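Local coordinates for putative uncharacterized protein TTHB187 (Thermus thermophilus HB8, PDB 3SK9) that cuts single-stranded DNA in CRISPR antiviral defence with its metal-dependent HD nuclease domain, the part of the longer Cas3 nuclease-helicase present here, at residues E151-R154 against A155-L159; R160-P164 against L165-A169; A234-L237 against A238-L242. One frame throughout, in Å; residues are numbered along the deposited sequence.

Interaction 1: E151-R154 against A155-L159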
loop_
_atom_site.group_PDB
_atom_site.type_symbol
_atom_site.label_atom_id
_atom_site.label_comp_id
_atom_site.label_asym_id
_atom_site.label_seq_id
_atom_site.Cartn_x
_atom_site.Cartn_y
_atom_site.Cartn_z
ATOM N N GLU A 151 -12.458 15.254 -9.653
ATOM C CA GLU A 151 -11.123 14.663 -9.517
ATOM C C GLU A 151 -10.857 13.584 -10.580
ATOM O O GLU A 151 -9.799 13.548 -11.182
ATOM C CB GLU A 151 -10.996 13.998 -8.150
ATOM C CG GLU A 151 -10.892 14.977 -6.997
ATOM C CD GLU A 151 -10.757 14.213 -5.645
ATOM O OE1 GLU A 151 -11.605 13.343 -5.366
ATOM O OE2 GLU A 151 -9.819 14.492 -4.865
ATOM N N LYS A 152 -11.815 12.686 -10.782
ATOM C CA LYS A 152 -11.604 11.603 -11.737
ATOM C C LYS A 152 -11.511 12.148 -13.166
ATOM O O LYS A 152 -10.676 11.672 -13.944
ATOM C CB LYS A 152 -12.686 10.539 -11.609
ATOM C CG LYS A 152 -12.620 9.824 -10.265
ATOM C CD LYS A 152 -13.553 8.642 -10.217
ATOM C CE LYS A 152 -15.000 9.077 -10.096
ATOM N NZ LYS A 152 -15.878 7.883 -10.016
ATOM N N SER A 153 -12.325 13.153 -13.502
ATOM C CA SER A 153 -12.243 13.787 -14.816
ATOM C C SER A 153 -10.857 14.375 -15.036
ATOM O O SER A 153 -10.278 14.191 -16.107
ATOM C CB SER A 153 -13.330 14.882 -14.951
ATOM O OG SER A 153 -13.196 15.573 -16.181
ATOM N N ARG A 154 -10.315 15.100 -14.049
ATOM C CA ARG A 154 -8.959 15.651 -14.168
ATOM C C ARG A 154 -7.902 14.585 -14.322
ATOM O O ARG A 154 -7.011 14.735 -15.147
ATOM C CB ARG A 154 -8.530 16.471 -12.944
ATOM C CG ARG A 154 -9.119 17.833 -12.842
ATOM C CD ARG A 154 -8.587 18.491 -11.602
ATOM N NE ARG A 154 -9.230 19.762 -11.342
ATOM C CZ ARG A 154 -8.690 20.724 -10.607
ATOM N NH1 ARG A 154 -7.493 20.559 -10.061
ATOM N NH2 ARG A 154 -9.343 21.857 -10.420
ATOM N N ALA A 155 -7.956 13.535 -13.497
ATOM C CA ALA A 155 -6.973 12.476 -13.617
ATOM C C ALA A 155 -7.030 11.835 -15.020
ATOM O O ALA A 155 -5.995 11.579 -15.645
ATOM C CB ALA A 155 -7.208 11.421 -12.545
ATOM N N ARG A 156 -8.233 11.540 -15.494
ATOM C CA ARG A 156 -8.396 10.841 -16.774
ATOM C C ARG A 156 -7.858 11.706 -17.931
ATOM O O ARG A 156 -7.346 11.190 -18.931
ATOM C CB ARG A 156 -9.848 10.445 -17.000
ATOM C CG ARG A 156 -10.374 9.363 -16.074
ATOM C CD ARG A 156 -11.745 8.893 -16.540
ATOM N NE ARG A 156 -12.648 8.465 -15.472
ATOM C CZ ARG A 156 -12.620 7.271 -14.888
ATOM N NH1 ARG A 156 -11.706 6.374 -15.228
ATOM N NH2 ARG A 156 -13.506 6.977 -13.953
ATOM N N ARG A 157 -7.920 13.020 -17.777
ATOM C CA ARG A 157 -7.316 13.922 -18.774
ATOM C C ARG A 157 -5.802 13.632 -18.916
ATOM O O ARG A 157 -5.253 13.506 -20.029
ATOM C CB ARG A 157 -7.572 15.386 -18.385
ATOM C CG ARG A 157 -8.340 16.201 -19.418
ATOM C CD ARG A 157 -8.730 17.602 -18.898
ATOM N NE ARG A 157 -9.951 17.569 -18.086
ATOM C CZ ARG A 157 -10.102 18.145 -16.889
ATOM N NH1 ARG A 157 -9.100 18.834 -16.336
ATOM N NH2 ARG A 157 -11.270 18.043 -16.244
ATOM N N HIS A 158 -5.121 13.492 -17.788
ATOM C CA HIS A 158 -3.704 13.167 -17.810
ATOM C C HIS A 158 -3.468 11.781 -18.401
ATOM O O HIS A 158 -2.529 11.558 -19.172
ATOM C CB HIS A 158 -3.123 13.179 -16.390
ATOM C CG HIS A 158 -3.116 14.528 -15.737
ATOM N ND1 HIS A 158 -2.155 15.482 -16.000
ATOM C CD2 HIS A 158 -3.935 15.066 -14.803
ATOM C CE1 HIS A 158 -2.394 16.553 -15.264
ATOM N NE2 HIS A 158 -3.465 16.324 -14.522
ATOM N N LEU A 159 -4.315 10.841 -18.031
ATOM C CA LEU A 159 -4.100 9.455 -18.413
ATOM C C LEU A 159 -4.238 9.287 -19.924
ATOM O O LEU A 159 -3.663 8.366 -20.508
ATOM C CB LEU A 159 -5.080 8.523 -17.677
ATOM C CG LEU A 159 -4.763 8.416 -16.174
ATOM C CD1 LEU A 159 -5.784 7.547 -15.470
ATOM C CD2 LEU A 159 -3.328 7.891 -15.976
#
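Arg157 lays one face of its guanidinium over the helix backbone a turn earlier, with Arg154 CA 3.7 Å above that plane and offset toward the rim of the group. Its first torsion lies away from the usual staggered values (chi1 -121°), and a bend further out turns the group back toward the N-terminal end of the helix. There Arg157 NH2 donates to Ser153 OG at 3.1 Å; the N-H...O angle of 136° shows a bent bond, and the hydroxyl oxygen lies out of the guanidinium plane. Arg157 NH1 lies 3.6 Å from Arg154 CG, at the aliphatic start of that side chain. The two guanidinium planes are 57° apart and do not stack: Arg154 extends away to give its NH1 to the carbonyl of Trp107.

On another side, Lys152 and Arg156 run alongside each other, pointing the same way. Lys152 CD is 4.1 Å from Arg156 NH2, while Arg156 CG approaches Lys152 O at 3.2 Å. The two like charges themselves are not in contact.

The carbonyl of Arg154 has several neighbours: weak bonds from the backbone N atoms of Arg157 and His158, and the His158 ring, whose CD2 lies 3.1 Å from Arg154 O. Ala155 N binds Glu151 O at 3.0 Å. Both residues pack inward on helix 110-124, Ala155 against Phe113 and Leu116, and Glu151 against Val112 while its carboxylate bonds His142. Inward alanine and outward arginines and lysine, spaced three and four residues apart, make this an amphipathic alpha-helix on the surface of the helical HD domain.

Interaction 2: R160-P164 against L165-A169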
loop_
_atom_site.group_PDB
_atom_site.type_symbol
_atom_site.label_atom_id
_atom_site.label_comp_id
_atom_site.label_asym_id
_atom_site.label_seq_id
_atom_site.Cartn_x
_atom_site.Cartn_y
_atom_site.Cartn_z
ATOM N N ARG A 160 -5.009 10.164 -20.560
ATOM C CA ARG A 160 -5.254 9.995 -21.993
ATOM C C ARG A 160 -4.009 10.340 -22.797
ATOM O O ARG A 160 -3.745 9.719 -23.829
ATOM C CB ARG A 160 -6.449 10.821 -22.457
ATOM C CG ARG A 160 -7.776 10.210 -22.061
ATOM C CD ARG A 160 -8.931 10.894 -22.787
ATOM N NE ARG A 160 -9.038 12.308 -22.426
ATOM C CZ ARG A 160 -9.799 12.768 -21.436
ATOM N NH1 ARG A 160 -10.533 11.924 -20.714
ATOM N NH2 ARG A 160 -9.833 14.069 -21.175
ATOM N N THR A 161 -3.229 11.301 -22.311
ATOM C CA THR A 161 -2.053 11.755 -23.052
ATOM C C THR A 161 -0.725 11.148 -22.588
ATOM O O THR A 161 0.305 11.463 -23.154
ATOM C CB THR A 161 -1.918 13.297 -23.041
ATOM O OG1 THR A 161 -1.697 13.778 -21.705
ATOM C CG2 THR A 161 -3.171 13.944 -23.625
ATOM N N GLU A 162 -0.723 10.272 -21.575
ATOM C CA GLU A 162 0.552 9.678 -21.146
ATOM C C GLU A 162 1.019 8.595 -22.125
ATOM O O GLU A 162 0.209 7.952 -22.826
ATOM C CB GLU A 162 0.447 9.080 -19.728
ATOM C CG GLU A 162 -0.471 7.914 -19.680
ATOM C CD GLU A 162 -0.625 7.268 -18.287
ATOM O OE1 GLU A 162 -1.231 6.184 -18.270
ATOM O OE2 GLU A 162 -0.152 7.807 -17.245
ATOM N N ASP A 163 2.330 8.392 -22.156
ATOM C CA ASP A 163 2.923 7.280 -22.884
ATOM C C ASP A 163 2.285 5.986 -22.391
ATOM O O ASP A 163 2.165 5.795 -21.189
ATOM C CB ASP A 163 4.424 7.258 -22.631
ATOM C CG ASP A 163 5.164 6.343 -23.575
ATOM O OD1 ASP A 163 6.175 6.782 -24.149
ATOM O OD2 ASP A 163 4.740 5.189 -23.745
ATOM N N PRO A 164 1.835 5.126 -23.305
ATOM C CA PRO A 164 1.175 3.839 -22.992
ATOM C C PRO A 164 2.000 2.870 -22.122
ATOM O O PRO A 164 1.445 2.019 -21.409
ATOM C CB PRO A 164 0.930 3.227 -24.376
ATOM C CG PRO A 164 0.903 4.380 -25.298
ATOM C CD PRO A 164 1.832 5.407 -24.753
ATOM N N LEU A 165 3.315 2.973 -22.201
ATOM C CA LEU A 165 4.216 2.154 -21.377
ATOM C C LEU A 165 3.939 2.329 -19.857
ATOM O O LEU A 165 4.153 1.409 -19.066
ATOM C CB LEU A 165 5.670 2.528 -21.659
ATOM C CG LEU A 165 6.720 1.454 -21.343
ATOM C CD1 LEU A 165 6.465 0.224 -22.173
ATOM C CD2 LEU A 165 8.135 1.989 -21.583
ATOM N N TRP A 166 3.472 3.507 -19.461
ATOM C CA TRP A 166 3.107 3.749 -18.052
ATOM C C TRP A 166 2.033 2.760 -17.546
ATOM O O TRP A 166 2.077 2.340 -16.394
ATOM C CB TRP A 166 2.642 5.203 -17.836
ATOM C CG TRP A 166 3.777 6.201 -17.745
ATOM C CD1 TRP A 166 4.173 7.100 -18.697
ATOM C CD2 TRP A 166 4.678 6.366 -16.640
ATOM N NE1 TRP A 166 5.257 7.824 -18.239
ATOM C CE2 TRP A 166 5.574 7.393 -16.976
ATOM C CE3 TRP A 166 4.787 5.761 -15.383
ATOM C CZ2 TRP A 166 6.569 7.824 -16.106
ATOM C CZ3 TRP A 166 5.790 6.203 -14.513
ATOM C CH2 TRP A 166 6.658 7.204 -14.882
ATOM N N LYS A 167 1.059 2.407 -18.385
ATOM C CA LYS A 167 0.010 1.492 -17.937
ATOM C C LYS A 167 0.640 0.129 -17.693
ATOM O O LYS A 167 0.273 -0.596 -16.764
ATOM C CB LYS A 167 -1.111 1.375 -18.973
ATOM C CG LYS A 167 -1.828 2.690 -19.255
ATOM C CD LYS A 167 -2.684 2.604 -20.526
ATOM C CE LYS A 167 -3.646 3.793 -20.636
ATOM N NZ LYS A 167 -2.984 5.125 -20.509
ATOM N N GLU A 168 1.596 -0.225 -18.532
ATOM C CA GLU A 168 2.279 -1.519 -18.358
ATOM C C GLU A 168 3.173 -1.508 -17.088
ATOM O O GLU A 168 3.170 -2.485 -16.320
ATOM C CB GLU A 168 3.079 -1.872 -19.604
ATOM C CG GLU A 168 2.178 -2.216 -20.790
ATOM C CD GLU A 168 2.946 -2.306 -22.100
ATOM O OE1 GLU A 168 3.470 -3.388 -22.432
ATOM O OE2 GLU A 168 3.031 -1.282 -22.807
ATOM N N ALA A 169 3.926 -0.420 -16.882
ATOM C CA ALA A 169 4.813 -0.251 -15.721
ATOM C C ALA A 169 4.044 -0.388 -14.398
ATOM O O ALA A 169 4.542 -0.963 -13.431
ATOM C CB ALA A 169 5.526 1.123 -15.756
#
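Asp163 stands at the start of helix 165-181, still extended (psi 131°), and its carbonyl O accepts from Trp166 N at 3.2 Å while Pro164 O accepts from Lys167 N at 3.1 Å. Both donors lie well above the carbonyl planes, consistent with i to i+3 bonding in the first turn.

The Asp163 side chain closes this turn. With CG anti to the backbone N (chi1 -167°), it lies alongside the side chain of Leu165, and Asp163 OD2 takes the N-H of Leu165 N at 3.1 Å; the bond is nearly straight, 166°, and meets the anti side of the oxygen. A carboxylate accepting from the N-H two residues on forms an Asx turn, here serving as a helix N-cap. Asp163 O also lies at the edge of the Trp166 indole, in its plane and 3.5 Å from CD1. The indole packs on Leu13 and Trp16 of helix 10-16 and on the loop at Pro81.

Glu162, just before the cap, reaches over the first turn to Lys167, five residues on. Glu162 OE1 uses its anti lone pair to bind Lys167 NZ in a 3.0 Å salt bridge, and Glu162 OE2 rests 3.9 Å from Trp166 CB. Arg170 NH1 pairs with the same OE1 and is its stronger partner; Lys167 NZ has a weak second bond to Leu159 O.

Two cations therefore grip one oxygen of a buried carboxylate, which would be expected to favour its ionised form, and the positive pole of the new helix would likewise be expected to stabilise the charge on Asp163.

Interaction 3: A234-L237 against A238-L242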
loop_
_atom_site.group_PDB
_atom_site.type_symbol
_atom_site.label_atom_id
_atom_site.label_comp_id
_atom_site.label_asym_id
_atom_site.label_seq_id
_atom_site.Cartn_x
_atom_site.Cartn_y
_atom_site.Cartn_z
ATOM N N ALA A 234 13.978 -4.561 4.966
ATOM C CA ALA A 234 12.796 -3.722 5.247
ATOM C C ALA A 234 11.971 -4.238 6.460
ATOM O O ALA A 234 11.452 -3.452 7.235
ATOM C CB ALA A 234 11.906 -3.612 3.967
ATOM N N LEU A 235 11.843 -5.558 6.626
ATOM C CA LEU A 235 11.142 -6.114 7.805
ATOM C C LEU A 235 11.898 -5.788 9.123
ATOM O O LEU A 235 11.297 -5.475 10.153
ATOM C CB LEU A 235 10.949 -7.621 7.624
ATOM C CG LEU A 235 9.782 -7.920 6.675
ATOM C CD1 LEU A 235 9.795 -9.375 6.170
ATOM C CD2 LEU A 235 8.405 -7.561 7.334
ATOM N N ARG A 236 13.231 -5.825 9.072
ATOM C CA ARG A 236 14.018 -5.489 10.251
ATOM C C ARG A 236 13.822 -4.018 10.589
ATOM O O ARG A 236 13.647 -3.655 11.738
ATOM C CB ARG A 236 15.496 -5.773 9.972
ATOM C CG ARG A 236 16.401 -5.645 11.217
ATOM C CD ARG A 236 17.903 -5.696 10.829
ATOM N NE ARG A 236 18.292 -4.479 10.117
ATOM C CZ ARG A 236 18.448 -3.297 10.709
ATOM N NH1 ARG A 236 18.269 -3.190 12.022
ATOM N NH2 ARG A 236 18.788 -2.226 10.006
ATOM N N LEU A 237 13.844 -3.161 9.560
ATOM C CA LEU A 237 13.664 -1.742 9.785
ATOM C C LEU A 237 12.253 -1.478 10.332
ATOM O O LEU A 237 12.044 -0.588 11.164
ATOM C CB LEU A 237 13.855 -0.974 8.466
ATOM C CG LEU A 237 15.291 -0.895 7.910
ATOM C CD1 LEU A 237 15.181 -0.296 6.471
ATOM C CD2 LEU A 237 16.137 -0.005 8.793
ATOM N N ALA A 238 11.279 -2.221 9.834
ATOM C CA ALA A 238 9.887 -2.040 10.298
ATOM C C ALA A 238 9.771 -2.377 11.780
ATOM O O ALA A 238 9.104 -1.689 12.550
ATOM C CB ALA A 238 8.948 -2.938 9.486
ATOM N N GLN A 239 10.416 -3.459 12.181
ATOM C CA GLN A 239 10.338 -3.872 13.584
ATOM C C GLN A 239 11.003 -2.813 14.466
ATOM O O GLN A 239 10.465 -2.449 15.519
ATOM C CB GLN A 239 10.971 -5.256 13.787
ATOM C CG GLN A 239 10.612 -5.878 15.172
ATOM C CD GLN A 239 9.083 -5.871 15.450
ATOM O OE1 GLN A 239 8.297 -6.470 14.705
ATOM N NE2 GLN A 239 8.670 -5.169 16.514
ATOM N N GLU A 240 12.137 -2.271 14.035
ATOM C CA GLU A 240 12.801 -1.206 14.817
ATOM C C GLU A 240 11.942 0.038 14.919
ATOM O O GLU A 240 11.900 0.689 15.955
ATOM C CB GLU A 240 14.164 -0.811 14.223
ATOM C CG GLU A 240 15.301 -1.755 14.528
ATOM C CD GLU A 240 16.641 -1.196 14.061
ATOM O OE1 GLU A 240 17.532 -0.974 14.915
ATOM O OE2 GLU A 240 16.800 -0.960 12.840
ATOM N N ALA A 241 11.285 0.377 13.819
ATOM C CA ALA A 241 10.486 1.588 13.740
ATOM C C ALA A 241 9.287 1.416 14.652
ATOM O O ALA A 241 8.926 2.323 15.405
ATOM C CB ALA A 241 10.004 1.820 12.317
ATOM N N LEU A 242 8.660 0.254 14.597
ATOM C CA LEU A 242 7.477 0.058 15.464
ATOM C C LEU A 242 7.891 0.143 16.928
ATOM O O LEU A 242 7.180 0.753 17.737
ATOM C CB LEU A 242 6.749 -1.233 15.141
ATOM C CG LEU A 242 6.203 -1.212 13.714
ATOM C CD1 LEU A 242 5.720 -2.577 13.418
ATOM C CD2 LEU A 242 5.078 -0.156 13.554
#
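Ala238 begins the second half of an alpha-helical contact within helix 230-246, which packs on helices 26-43 and 196-213 of this HD nuclease domain. Ala238 N donates to Ala234 O at 2.9 Å, and Ala238 CB sits 3.4 Å from that same oxygen. The methyl belongs to the buried side, packing on Phe219, while Ala234 touches Asp32 and Ala35 and has its side chain about 10 Å from that of the metal ligand His29.

Gln239 continues the i to i+4 pattern, its N 3.0 Å from Leu235 O. Its amide bonds Asn243, NE2 donating to OD1.

Glu240 carries the polar contact. Besides the backbone bond from Glu240 N to Arg236 O, 3.1 Å long, its extended side chain lies beside that of Arg236, the two pointing the same way. Arg236 leaves the backbone with CG anti to N (chi1 -172°) and then bends at chi3, bringing NH1 within 2.8 Å of Glu240 OE2. This is a salt bridge whose hydrogen bond is weak: the N-H...O angle is 124° and the guanidinium and carboxylate planes are 60° apart. Glu233, paired with NH2, is the stronger partner, so the arginine is shared between two acids on the outward side.

Ala241 returns to the buried side against Val212, with its CB 3.4 Å from Leu237 O, the oxygen that also accepts from its N. Leu242 packs on Ala39, Met43 and Phe208, and its N donates to Ala238 O at 2.9 Å.

Overall arrangement
The three contacts follow one another along the chain. Interactions 1 and 2 are neighbours, with centres 13 Å apart: helix 149-161 contains all of the first and runs into the second, which carries the chain round into helix 165-181. They touch lightly, through the weak contact of Lys167 NZ with Leu159 O at 3.3 Å. Interaction 3, on helix 230-246, lies on the opposite side of the chain's centre, about 36 Å from interaction 1 and 34 Å from interaction 2, centre to centre. The first pair thus belongs to two consecutive helices and the turn between them, at the periphery, whereas 234-242 flanks helix 26-43, which bears the metal ligand His29.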